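Local coordinates for 2-oxoglutarate dehydrogenase E3 component (Thermus thermophilus, PDB 2YQU), which probably catalyses the NAD+-dependent reoxidation of protein-bound dihydrolipoyl groups, using one bound FAD per subunit, at residues 7-12 against 27-32; 132-137 against 298-303; 228-233 against 244-249. All blocks are in the same frame, centred on the assembly; numbering follows the deposited sequence.

Contact 1 of 3, residues 7-12 against 27-32. With FAD (flavin-adenine dinucleotide), chain D.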
loop_
_atom_site.group_PDB
_atom_site.type_symbol
_atom_site.label_atom_id
_atom_site.label_comp_id
_atom_site.label_asym_id
_atom_site.label_seq_id
_atom_site.Cartn_x
_atom_site.Cartn_y
_atom_site.Cartn_z
ATOM N N ILE A 7 -1.003 -24.156 -24.020
ATOM C CA ILE A 7 0.406 -24.153 -24.380
ATOM C C ILE A 7 1.094 -22.988 -23.679
ATOM O O ILE A 7 0.865 -21.838 -24.028
ATOM C CB ILE A 7 0.573 -24.047 -25.905
ATOM C CG1 ILE A 7 -0.113 -25.234 -26.593
ATOM C CG2 ILE A 7 2.056 -24.018 -26.283
ATOM C CD1 ILE A 7 -0.422 -25.004 -28.049
ATOM N N GLY A 8 1.955 -23.305 -22.717
ATOM C CA GLY A 8 2.627 -22.310 -21.898
ATOM C C GLY A 8 2.034 -22.314 -20.502
ATOM O O GLY A 8 0.819 -22.378 -20.347
ATOM N N ALA A 9 2.895 -22.258 -19.491
ATOM C CA ALA A 9 2.494 -22.303 -18.090
ATOM C C ALA A 9 2.970 -21.060 -17.345
ATOM O O ALA A 9 3.289 -21.125 -16.154
ATOM C CB ALA A 9 3.020 -23.555 -17.411
ATOM N N GLY A 10 3.017 -19.943 -18.061
ATOM C CA GLY A 10 3.193 -18.631 -17.455
ATOM C C GLY A 10 1.936 -18.115 -16.777
ATOM O O GLY A 10 0.945 -18.826 -16.665
ATOM N N PRO A 11 1.983 -16.868 -16.308
ATOM C CA PRO A 11 0.836 -16.234 -15.650
ATOM C C PRO A 11 -0.467 -16.419 -16.426
ATOM O O PRO A 11 -1.517 -16.689 -15.820
ATOM C CB PRO A 11 1.234 -14.754 -15.598
ATOM C CG PRO A 11 2.718 -14.752 -15.619
ATOM C CD PRO A 11 3.158 -15.990 -16.351
ATOM N N GLY A 12 -0.390 -16.287 -17.747
ATOM C CA GLY A 12 -1.549 -16.481 -18.606
ATOM C C GLY A 12 -2.005 -17.923 -18.599
ATOM O O GLY A 12 -3.150 -18.221 -18.273
ATOM N N VAL A 27 -8.381 -30.385 -18.235
ATOM C CA VAL A 27 -7.341 -29.497 -18.738
ATOM C C VAL A 27 -5.989 -30.185 -18.781
ATOM O O VAL A 27 -5.606 -30.883 -17.843
ATOM C CB VAL A 27 -7.202 -28.244 -17.849
ATOM C CG1 VAL A 27 -6.183 -27.289 -18.442
ATOM C CG2 VAL A 27 -8.548 -27.570 -17.668
ATOM N N GLY A 28 -5.287 -29.977 -19.887
ATOM C CA GLY A 28 -3.889 -30.333 -20.022
ATOM C C GLY A 28 -3.068 -29.099 -20.343
ATOM O O GLY A 28 -3.562 -28.161 -20.964
ATOM N N VAL A 29 -1.807 -29.121 -19.931
ATOM C CA VAL A 29 -0.886 -28.003 -20.121
ATOM C C VAL A 29 0.440 -28.547 -20.657
ATOM O O VAL A 29 1.007 -29.480 -20.083
ATOM C CB VAL A 29 -0.641 -27.252 -18.790
ATOM C CG1 VAL A 29 0.312 -26.066 -18.989
ATOM C CG2 VAL A 29 -1.957 -26.756 -18.198
ATOM N N VAL A 30 0.921 -27.976 -21.758
ATOM C CA VAL A 30 2.245 -28.280 -22.282
ATOM C C VAL A 30 3.179 -27.113 -21.983
ATOM O O VAL A 30 2.870 -25.965 -22.293
ATOM C CB VAL A 30 2.220 -28.540 -23.809
ATOM C CG1 VAL A 30 3.506 -29.219 -24.256
ATOM C CG2 VAL A 30 1.007 -29.371 -24.205
ATOM N N GLU A 31 4.325 -27.411 -21.383
ATOM C CA GLU A 31 5.338 -26.405 -21.095
ATOM C C GLU A 31 6.712 -27.023 -21.353
ATOM O O GLU A 31 7.009 -28.118 -20.858
ATOM C CB GLU A 31 5.204 -25.936 -19.645
ATOM C CG GLU A 31 6.376 -25.148 -19.080
ATOM C CD GLU A 31 6.642 -23.846 -19.811
ATOM O OE1 GLU A 31 7.706 -23.730 -20.455
ATOM O OE2 GLU A 31 5.806 -22.925 -19.737
ATOM N N LYS A 32 7.541 -26.321 -22.121
ATOM C CA LYS A 32 8.839 -26.853 -22.548
ATOM C C LYS A 32 9.917 -26.744 -21.473
ATOM O O LYS A 32 10.814 -27.571 -21.425
ATOM C CB LYS A 32 9.302 -26.210 -23.868
ATOM C CG LYS A 32 9.542 -24.706 -23.816
ATOM C CD LYS A 32 10.063 -24.184 -25.151
ATOM C CE LYS A 32 10.237 -22.682 -25.136
ATOM N NZ LYS A 32 11.553 -22.293 -24.558
HETATM P PA FAD D . 5.281 -16.325 -20.136
HETATM O O1A FAD D . 6.488 -15.922 -20.897
HETATM O O2A FAD D . 5.346 -15.946 -18.650
HETATM O O5B FAD D . 5.046 -17.896 -20.330
HETATM C C5B FAD D . 5.182 -18.469 -21.607
HETATM C C4B FAD D . 5.639 -19.899 -21.407
HETATM O O4B FAD D . 5.392 -20.608 -22.604
HETATM C C3B FAD D . 7.135 -20.011 -21.126
HETATM O O3B FAD D . 7.350 -20.670 -19.898
HETATM C C2B FAD D . 7.681 -20.825 -22.283
HETATM O O2B FAD D . 8.670 -21.739 -21.867
HETATM C C1B FAD D . 6.441 -21.528 -22.809
HETATM N N9A FAD D . 6.414 -21.873 -24.234
HETATM C C8A FAD D . 6.587 -21.047 -25.314
HETATM N N7A FAD D . 6.419 -21.765 -26.440
HETATM C C5A FAD D . 6.142 -23.043 -26.093
HETATM C C6A FAD D . 5.886 -24.194 -26.833
HETATM N N6A FAD D . 5.727 -24.174 -28.154
HETATM N N1A FAD D . 5.628 -25.352 -26.147
HETATM C C2A FAD D . 5.614 -25.416 -24.775
HETATM N N3A FAD D . 5.859 -24.270 -24.049
HETATM C C4A FAD D . 6.127 -23.119 -24.709
HETATM N N1 FAD D . 5.433 -8.314 -15.427
HETATM C C2 FAD D . 4.687 -7.753 -14.413
HETATM O O2 FAD D . 3.458 -7.661 -14.500
HETATM N N3 FAD D . 5.316 -7.287 -13.287
HETATM C C4 FAD D . 6.686 -7.365 -13.164
HETATM O O4 FAD D . 7.160 -7.120 -12.068
HETATM C C4X FAD D . 7.457 -7.934 -14.177
HETATM N N5 FAD D . 8.835 -8.019 -14.061
HETATM C C5X FAD D . 9.571 -8.598 -15.092
HETATM C C6 FAD D . 10.961 -8.679 -14.973
HETATM C C7 FAD D . 11.719 -9.257 -16.002
HETATM C C7M FAD D . 13.201 -9.422 -15.792
HETATM C C8 FAD D . 11.088 -9.752 -17.138
HETATM C C8M FAD D . 11.817 -10.651 -18.103
HETATM C C9 FAD D . 9.700 -9.665 -17.257
HETATM C C9A FAD D . 8.935 -9.080 -16.240
HETATM N N10 FAD D . 7.546 -8.977 -16.355
HETATM C C10 FAD D . 6.818 -8.409 -15.320
HETATM C "C1'" FAD D . 6.807 -9.363 -17.611
HETATM C "C2'" FAD D . 6.202 -10.753 -17.399
HETATM O "O2'" FAD D . 7.217 -11.703 -17.115
HETATM C "C3'" FAD D . 5.347 -11.198 -18.582
HETATM O "O3'" FAD D . 4.408 -10.187 -18.897
HETATM C "C4'" FAD D . 4.580 -12.474 -18.253
HETATM O "O4'" FAD D . 5.471 -13.509 -17.915
HETATM C "C5'" FAD D . 3.677 -12.879 -19.423
HETATM O "O5'" FAD D . 3.034 -14.102 -19.141
HETATM P P FAD D . 2.642 -15.112 -20.328
HETATM O O1P FAD D . 1.880 -16.262 -19.754
HETATM O O2P FAD D . 1.976 -14.380 -21.479
HETATM O O3P FAD D . 4.034 -15.672 -20.922
#
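Val29 meets the glycine-rich turn through CG1, which lies 4.0 Å from Ala9 CB. At Val30 the backbone takes over. Its carbonyl O receives Gly8 N at 2.8 Å in a nearly straight bond, and Ile7 pairs with Val30 in parallel register. This is the beta-alpha-beta unit of a Rossmann-type FAD-binding domain: strand 2-7, the turn with Gly8 and Gly10 of the GxGxxG pattern, helix 11-22 and strand 27-31. Gly12 N, at the start of that helix, gives a hydrogen bond to FAD O1P. A side chain on Gly8 would run into the adenosine ribose. Glu31, at the end of the strand, reaches back to the turn. With CG anti to the backbone N (chi1 166°) and a bend at chi2 (62°), the carboxylate swings to the ribose. OE2 accepts both FAD O3B, at 2.7 Å, and Ala9 N, at 3.0 Å, the amide arriving on the anti side and 17° out of the carboxylate plane. OE1 takes FAD O2B at 2.6 Å as well as the backbone N of Glu33, so both oxygens are doubly gripped. Lys32 then runs over one face of the adenine, its CG 3.7 Å from FAD N3A, with Ile7 CG2 on the opposite face.

Contact 2 of 3, residues 132-137 against 298-303. With FAD (flavin-adenine dinucleotide), chain D.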
loop_
_atom_site.group_PDB
_atom_site.type_symbol
_atom_site.label_atom_id
_atom_site.label_comp_id
_atom_site.label_asym_id
_atom_site.label_seq_id
_atom_site.Cartn_x
_atom_site.Cartn_y
_atom_site.Cartn_z
ATOM N N TYR A 132 -10.834 -27.098 -27.079
ATOM C CA TYR A 132 -10.314 -25.738 -27.102
ATOM C C TYR A 132 -8.799 -25.762 -26.887
ATOM O O TYR A 132 -8.298 -26.569 -26.120
ATOM C CB TYR A 132 -10.930 -24.917 -25.977
ATOM C CG TYR A 132 -12.421 -24.757 -26.068
ATOM C CD1 TYR A 132 -13.274 -25.524 -25.283
ATOM C CD2 TYR A 132 -12.977 -23.816 -26.926
ATOM C CE1 TYR A 132 -14.655 -25.364 -25.365
ATOM C CE2 TYR A 132 -14.354 -23.651 -27.019
ATOM C CZ TYR A 132 -15.182 -24.427 -26.235
ATOM O OH TYR A 132 -16.544 -24.263 -26.323
ATOM N N ILE A 133 -8.082 -24.878 -27.569
ATOM C CA ILE A 133 -6.641 -24.720 -27.374
ATOM C C ILE A 133 -6.368 -23.262 -27.041
ATOM O O ILE A 133 -6.935 -22.377 -27.670
ATOM C CB ILE A 133 -5.880 -25.128 -28.630
ATOM C CG1 ILE A 133 -6.203 -26.588 -28.964
ATOM C CG2 ILE A 133 -4.373 -24.923 -28.443
ATOM C CD1 ILE A 133 -5.602 -27.069 -30.253
ATOM N N LEU A 134 -5.508 -23.040 -26.054
ATOM C CA LEU A 134 -5.182 -21.711 -25.568
ATOM C C LEU A 134 -3.689 -21.522 -25.717
ATOM O O LEU A 134 -2.917 -22.191 -25.037
ATOM C CB LEU A 134 -5.576 -21.580 -24.100
ATOM C CG LEU A 134 -5.181 -20.284 -23.395
ATOM C CD1 LEU A 134 -5.809 -19.082 -24.066
ATOM C CD2 LEU A 134 -5.573 -20.363 -21.931
ATOM N N ILE A 135 -3.304 -20.636 -26.624
ATOM C CA ILE A 135 -1.899 -20.296 -26.866
ATOM C C ILE A 135 -1.480 -19.207 -25.889
ATOM O O ILE A 135 -2.010 -18.098 -25.936
ATOM C CB ILE A 135 -1.680 -19.814 -28.313
ATOM C CG1 ILE A 135 -2.136 -20.890 -29.315
ATOM C CG2 ILE A 135 -0.203 -19.496 -28.544
ATOM C CD1 ILE A 135 -2.328 -20.382 -30.704
ATOM N N ALA A 136 -0.518 -19.545 -25.035
ATOM C CA ALA A 136 0.004 -18.661 -24.004
ATOM C C ALA A 136 1.527 -18.812 -23.944
ATOM O O ALA A 136 2.104 -19.023 -22.881
ATOM C CB ALA A 136 -0.648 -18.985 -22.654
ATOM N N THR A 137 2.151 -18.684 -25.115
ATOM C CA THR A 137 3.591 -18.894 -25.295
ATOM C C THR A 137 4.489 -17.704 -24.942
ATOM O O THR A 137 5.717 -17.800 -25.015
ATOM C CB THR A 137 3.872 -19.324 -26.760
ATOM O OG1 THR A 137 3.171 -18.481 -27.683
ATOM C CG2 THR A 137 3.328 -20.701 -27.019
ATOM N N TYR A 298 -7.768 -19.847 -28.738
ATOM C CA TYR A 298 -7.646 -18.546 -28.111
ATOM C C TYR A 298 -6.166 -18.231 -27.918
ATOM O O TYR A 298 -5.332 -19.126 -27.914
ATOM C CB TYR A 298 -8.323 -18.553 -26.750
ATOM C CG TYR A 298 -9.838 -18.692 -26.758
ATOM C CD1 TYR A 298 -10.452 -19.860 -27.199
ATOM C CD2 TYR A 298 -10.643 -17.679 -26.266
ATOM C CE1 TYR A 298 -11.840 -19.998 -27.178
ATOM C CE2 TYR A 298 -12.029 -17.805 -26.239
ATOM C CZ TYR A 298 -12.619 -18.961 -26.698
ATOM O OH TYR A 298 -13.997 -19.075 -26.665
ATOM N N ALA A 299 -5.844 -16.958 -27.732
ATOM C CA ALA A 299 -4.471 -16.549 -27.417
ATOM C C ALA A 299 -4.482 -15.396 -26.429
ATOM O O ALA A 299 -5.359 -14.539 -26.490
ATOM C CB ALA A 299 -3.735 -16.153 -28.677
ATOM N N ILE A 300 -3.499 -15.391 -25.533
ATOM C CA ILE A 300 -3.454 -14.460 -24.397
ATOM C C ILE A 300 -2.027 -14.078 -24.021
ATOM O O ILE A 300 -1.069 -14.732 -24.404
ATOM C CB ILE A 300 -4.108 -15.092 -23.142
ATOM C CG1 ILE A 300 -3.347 -16.365 -22.723
ATOM C CG2 ILE A 300 -5.601 -15.367 -23.374
ATOM C CD1 ILE A 300 -3.678 -16.909 -21.332
ATOM N N GLY A 301 -1.911 -13.035 -23.211
ATOM C CA GLY A 301 -0.645 -12.646 -22.638
ATOM C C GLY A 301 0.281 -11.947 -23.606
ATOM O O GLY A 301 -0.154 -11.279 -24.540
ATOM N N ASP A 302 1.578 -12.104 -23.363
ATOM C CA ASP A 302 2.603 -11.435 -24.139
ATOM C C ASP A 302 2.587 -11.777 -25.629
ATOM O O ASP A 302 3.174 -11.051 -26.413
ATOM C CB ASP A 302 4.000 -11.769 -23.600
ATOM C CG ASP A 302 4.347 -11.036 -22.327
ATOM O OD1 ASP A 302 5.545 -11.091 -21.943
ATOM O OD2 ASP A 302 3.515 -10.400 -21.649
ATOM N N VAL A 303 1.962 -12.892 -26.015
ATOM C CA VAL A 303 1.918 -13.280 -27.425
ATOM C C VAL A 303 0.851 -12.530 -28.244
ATOM O O VAL A 303 0.856 -12.597 -29.461
ATOM C CB VAL A 303 1.755 -14.817 -27.603
ATOM C CG1 VAL A 303 0.289 -15.249 -27.528
ATOM C CG2 VAL A 303 2.381 -15.262 -28.913
HETATM P PA FAD D . 5.281 -16.325 -20.136
HETATM O O1A FAD D . 6.488 -15.922 -20.897
HETATM O O2A FAD D . 5.346 -15.946 -18.650
HETATM O O5B FAD D . 5.046 -17.896 -20.330
HETATM C C5B FAD D . 5.182 -18.469 -21.607
HETATM C C4B FAD D . 5.639 -19.899 -21.407
HETATM O O4B FAD D . 5.392 -20.608 -22.604
HETATM C C3B FAD D . 7.135 -20.011 -21.126
HETATM O O3B FAD D . 7.350 -20.670 -19.898
HETATM C C2B FAD D . 7.681 -20.825 -22.283
HETATM O O2B FAD D . 8.670 -21.739 -21.867
HETATM C C1B FAD D . 6.441 -21.528 -22.809
HETATM N N9A FAD D . 6.414 -21.873 -24.234
HETATM C C8A FAD D . 6.587 -21.047 -25.314
HETATM N N7A FAD D . 6.419 -21.765 -26.440
HETATM C C5A FAD D . 6.142 -23.043 -26.093
HETATM C C6A FAD D . 5.886 -24.194 -26.833
HETATM N N6A FAD D . 5.727 -24.174 -28.154
HETATM N N1A FAD D . 5.628 -25.352 -26.147
HETATM C C2A FAD D . 5.614 -25.416 -24.775
HETATM N N3A FAD D . 5.859 -24.270 -24.049
HETATM C C4A FAD D . 6.127 -23.119 -24.709
HETATM N N1 FAD D . 5.433 -8.314 -15.427
HETATM C C2 FAD D . 4.687 -7.753 -14.413
HETATM O O2 FAD D . 3.458 -7.661 -14.500
HETATM N N3 FAD D . 5.316 -7.287 -13.287
HETATM C C4 FAD D . 6.686 -7.365 -13.164
HETATM O O4 FAD D . 7.160 -7.120 -12.068
HETATM C C4X FAD D . 7.457 -7.934 -14.177
HETATM N N5 FAD D . 8.835 -8.019 -14.061
HETATM C C5X FAD D . 9.571 -8.598 -15.092
HETATM C C6 FAD D . 10.961 -8.679 -14.973
HETATM C C7 FAD D . 11.719 -9.257 -16.002
HETATM C C7M FAD D . 13.201 -9.422 -15.792
HETATM C C8 FAD D . 11.088 -9.752 -17.138
HETATM C C8M FAD D . 11.817 -10.651 -18.103
HETATM C C9 FAD D . 9.700 -9.665 -17.257
HETATM C C9A FAD D . 8.935 -9.080 -16.240
HETATM N N10 FAD D . 7.546 -8.977 -16.355
HETATM C C10 FAD D . 6.818 -8.409 -15.320
HETATM C "C1'" FAD D . 6.807 -9.363 -17.611
HETATM C "C2'" FAD D . 6.202 -10.753 -17.399
HETATM O "O2'" FAD D . 7.217 -11.703 -17.115
HETATM C "C3'" FAD D . 5.347 -11.198 -18.582
HETATM O "O3'" FAD D . 4.408 -10.187 -18.897
HETATM C "C4'" FAD D . 4.580 -12.474 -18.253
HETATM O "O4'" FAD D . 5.471 -13.509 -17.915
HETATM C "C5'" FAD D . 3.677 -12.879 -19.423
HETATM O "O5'" FAD D . 3.034 -14.102 -19.141
HETATM P P FAD D . 2.642 -15.112 -20.328
HETATM O O1P FAD D . 1.880 -16.262 -19.754
HETATM O O2P FAD D . 1.976 -14.380 -21.479
HETATM O O3P FAD D . 4.034 -15.672 -20.922
#
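The phenol rings of Tyr132 and Tyr298 lie side by side and point the same way, meeting obliquely where Tyr132 CD2 comes within 4.0 Å of Tyr298 CE1. Ile133 O sits at the edge of the Tyr298 ring, near its plane. Met324 of helix 310-326 touches both tyrosine side chains, and Tyr298 OH is hydrogen-bonded to His323 of that helix. Beyond the rings the two strands run parallel. Tyr298 N binds Ile133 O at 2.9 Å, Ile135 N binds Tyr298 O at 2.8 Å, and Ile300 N reaches Ile135 O at 3.1 Å. Leu134 stretches across this pairing: CD1 touches Tyr298 CB at 3.7 Å and Ile300 CG2 at 3.8 Å, crossing both side chains at about a right angle. Ile300 has CG1 between its backbone N and carbonyl carbon (chi1 61°), which sets that atom against Ala136 CB. On the other face of the sheet Ile135 packs beside Ala299 and Val303. Past the strand ends both chains reach the cofactor. Thr137 OG1 bonds to Tyr265 O, while its CG2 lies 3.3 Å from FAD N7A. Gly301-Asp302 matches the GD motif of FAD-dependent oxidoreductases: Asp302 N donates to phosphate O2P, and its OD2 accepts the ribityl hydroxyl O3' at 2.9 Å. The backbone N of Asp302 thus serves the phosphate, while the carboxylate oxygens accept from the ribityl hydroxyl and from Ser139 OG, which probably fixes the carboxylate's rotation.

Contact 3 of 3, residues 228-233 against 244-249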
loop_
_atom_site.group_PDB
_atom_site.type_symbol
_atom_site.label_atom_id
_atom_site.label_comp_id
_atom_site.label_asym_id
_atom_site.label_seq_id
_atom_site.Cartn_x
_atom_site.Cartn_y
_atom_site.Cartn_z
ATOM N N GLY A 228 17.615 9.930 -26.419
ATOM C CA GLY A 228 17.914 10.446 -27.747
ATOM C C GLY A 228 19.218 9.929 -28.340
ATOM O O GLY A 228 19.846 10.614 -29.146
ATOM N N VAL A 229 19.605 8.710 -27.963
ATOM C CA VAL A 229 20.873 8.110 -28.366
ATOM C C VAL A 229 20.601 6.777 -29.068
ATOM O O VAL A 229 19.955 5.894 -28.508
ATOM C CB VAL A 229 21.776 7.877 -27.132
ATOM C CG1 VAL A 229 22.955 6.964 -27.451
ATOM C CG2 VAL A 229 22.262 9.220 -26.571
ATOM N N ARG A 230 21.103 6.645 -30.288
ATOM C CA ARG A 230 20.966 5.402 -31.038
ATOM C C ARG A 230 22.221 4.538 -30.926
ATOM O O ARG A 230 23.287 4.891 -31.430
ATOM C CB ARG A 230 20.678 5.689 -32.511
ATOM C CG ARG A 230 20.395 4.422 -33.310
ATOM C CD ARG A 230 19.652 4.666 -34.605
ATOM N NE ARG A 230 20.510 5.258 -35.623
ATOM C CZ ARG A 230 21.326 4.578 -36.426
ATOM N NH1 ARG A 230 21.432 3.258 -36.344
ATOM N NH2 ARG A 230 22.043 5.225 -37.323
ATOM N N VAL A 231 22.076 3.386 -30.285
ATOM C CA VAL A 231 23.140 2.394 -30.225
ATOM C C VAL A 231 23.206 1.679 -31.575
ATOM O O VAL A 231 22.182 1.245 -32.108
ATOM C CB VAL A 231 22.887 1.371 -29.094
ATOM C CG1 VAL A 231 23.924 0.255 -29.130
ATOM C CG2 VAL A 231 22.886 2.073 -27.742
ATOM N N THR A 232 24.413 1.577 -32.125
ATOM C CA THR A 232 24.624 0.978 -33.440
ATOM C C THR A 232 25.310 -0.382 -33.359
ATOM O O THR A 232 25.252 -1.154 -34.318
ATOM C CB THR A 232 25.450 1.917 -34.330
ATOM O OG1 THR A 232 26.620 2.357 -33.635
ATOM C CG2 THR A 232 24.688 3.187 -34.635
ATOM N N ALA A 233 25.967 -0.676 -32.237
ATOM C CA ALA A 233 26.575 -1.988 -32.028
ATOM C C ALA A 233 26.807 -2.270 -30.549
ATOM O O ALA A 233 27.058 -1.360 -29.770
ATOM C CB ALA A 233 27.908 -2.092 -32.785
ATOM N N GLU A 244 28.831 0.882 -29.248
ATOM C CA GLU A 244 29.052 1.964 -30.197
ATOM C C GLU A 244 27.762 2.751 -30.395
ATOM O O GLU A 244 26.677 2.168 -30.461
ATOM C CB GLU A 244 29.557 1.400 -31.526
ATOM C CG GLU A 244 30.870 0.644 -31.401
ATOM C CD GLU A 244 31.249 -0.117 -32.662
ATOM O OE1 GLU A 244 32.078 -1.038 -32.567
ATOM O OE2 GLU A 244 30.722 0.194 -33.747
ATOM N N LEU A 245 27.889 4.073 -30.466
ATOM C CA LEU A 245 26.760 4.969 -30.697
ATOM C C LEU A 245 26.861 5.605 -32.075
ATOM O O LEU A 245 27.948 5.762 -32.615
ATOM C CB LEU A 245 26.724 6.084 -29.648
ATOM C CG LEU A 245 26.774 5.687 -28.173
ATOM C CD1 LEU A 245 26.708 6.931 -27.305
ATOM C CD2 LEU A 245 25.644 4.734 -27.838
ATOM N N GLU A 246 25.717 5.993 -32.625
ATOM C CA GLU A 246 25.680 6.746 -33.869
ATOM C C GLU A 246 26.518 8.012 -33.718
ATOM O O GLU A 246 26.327 8.776 -32.771
ATOM C CB GLU A 246 24.239 7.115 -34.230
ATOM C CG GLU A 246 24.145 8.168 -35.319
ATOM C CD GLU A 246 22.768 8.262 -35.932
ATOM O OE1 GLU A 246 22.694 8.374 -37.167
ATOM O OE2 GLU A 246 21.766 8.232 -35.190
ATOM N N GLY A 247 27.447 8.215 -34.651
ATOM C CA GLY A 247 28.341 9.359 -34.638
ATOM C C GLY A 247 29.783 9.045 -34.268
ATOM O O GLY A 247 30.646 9.895 -34.467
ATOM N N GLY A 248 30.048 7.859 -33.714
ATOM C CA GLY A 248 31.408 7.414 -33.432
ATOM C C GLY A 248 31.773 7.124 -31.980
ATOM O O GLY A 248 32.792 6.475 -31.723
ATOM N N GLU A 249 30.956 7.580 -31.031
ATOM C CA GLU A 249 31.268 7.409 -29.609
ATOM C C GLU A 249 31.220 5.939 -29.206
ATOM O O GLU A 249 30.322 5.203 -29.607
ATOM C CB GLU A 249 30.316 8.227 -28.730
ATOM C CG GLU A 249 30.677 8.210 -27.249
ATOM C CD GLU A 249 29.708 8.988 -26.382
ATOM O OE1 GLU A 249 29.800 8.874 -25.142
ATOM O OE2 GLU A 249 28.862 9.720 -26.926
HETATM O O HOH W 1 23.533 8.774 -30.975
HETATM O O HOH W 2 28.604 1.073 -34.904
#
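Val231 and Leu245 form an antiparallel non-hydrogen-bonded pair, after which Thr232 and Ala233 both face Glu244 in a classic beta bulge. Glu244 O is therefore shared, by Thr232 N at 2.9 Å and, weakly, by Ala233 N at 3.4 Å, while Glu244 N returns a bond to Ala233 O. Glu246 N binds Arg230 O as the chain enters the type II turn from Leu245 to Gly248. At the exposed side Arg230 and Glu246 make a weak two-pronged salt bridge, NE to OE2 at 3.3 Å and NH2 to OE1 at 3.2 Å. The bend of Arg230 at chi3 (74°) turns the guanidinium to its partner, but the two planes stand 80° apart, and Glu246 CB lies over one guanidinium face. Thr232 sets CG2 against Glu246 CB, 4.0 Å away, and shares a water with Glu244, whose other oxygen is bridged to Arg242; the water is 2.7 Å from Thr232 OG1. A glycine in place of Thr232 would probably leave this water held by Glu244 OE2 without its hydroxyl partner and Glu246 CB without its methyl neighbour. Inward, Leu245 CD2 reaches Val229 CG1 at 3.5 Å and Val231 CG2 at 3.8 Å. Val231, a contact of NAD(+) when that is bound (absent from this chain), touches Trp146, and it and Leu245 rest on Leu196, so the hairpin of strands 231-237 and 240-245 packs on strand 192-196 of a parallel sheet.

How the contacts relate
From the N terminus, contact 1 closes first, bringing 27-32 back to 7-12 after a single helix. Contact 2 opens later and closes a far longer loop: 132-137 waits some 160 residues for 298-303, and contact 3, a short hairpin, opens and shuts within that span. None of the three cross. Contacts 1 and 2 belong to one parallel sheet, with strand 2-7 between strands 27-31 and 133-135; Ile7 N and O probably bond to Leu134 O and Ala136 N, and both contacts touch FAD. Contact 3 stands apart, its centre about 40 Å from that of contact 1 and 37 Å from that of contact 2, in the inserted NAD(+)-binding part of the chain.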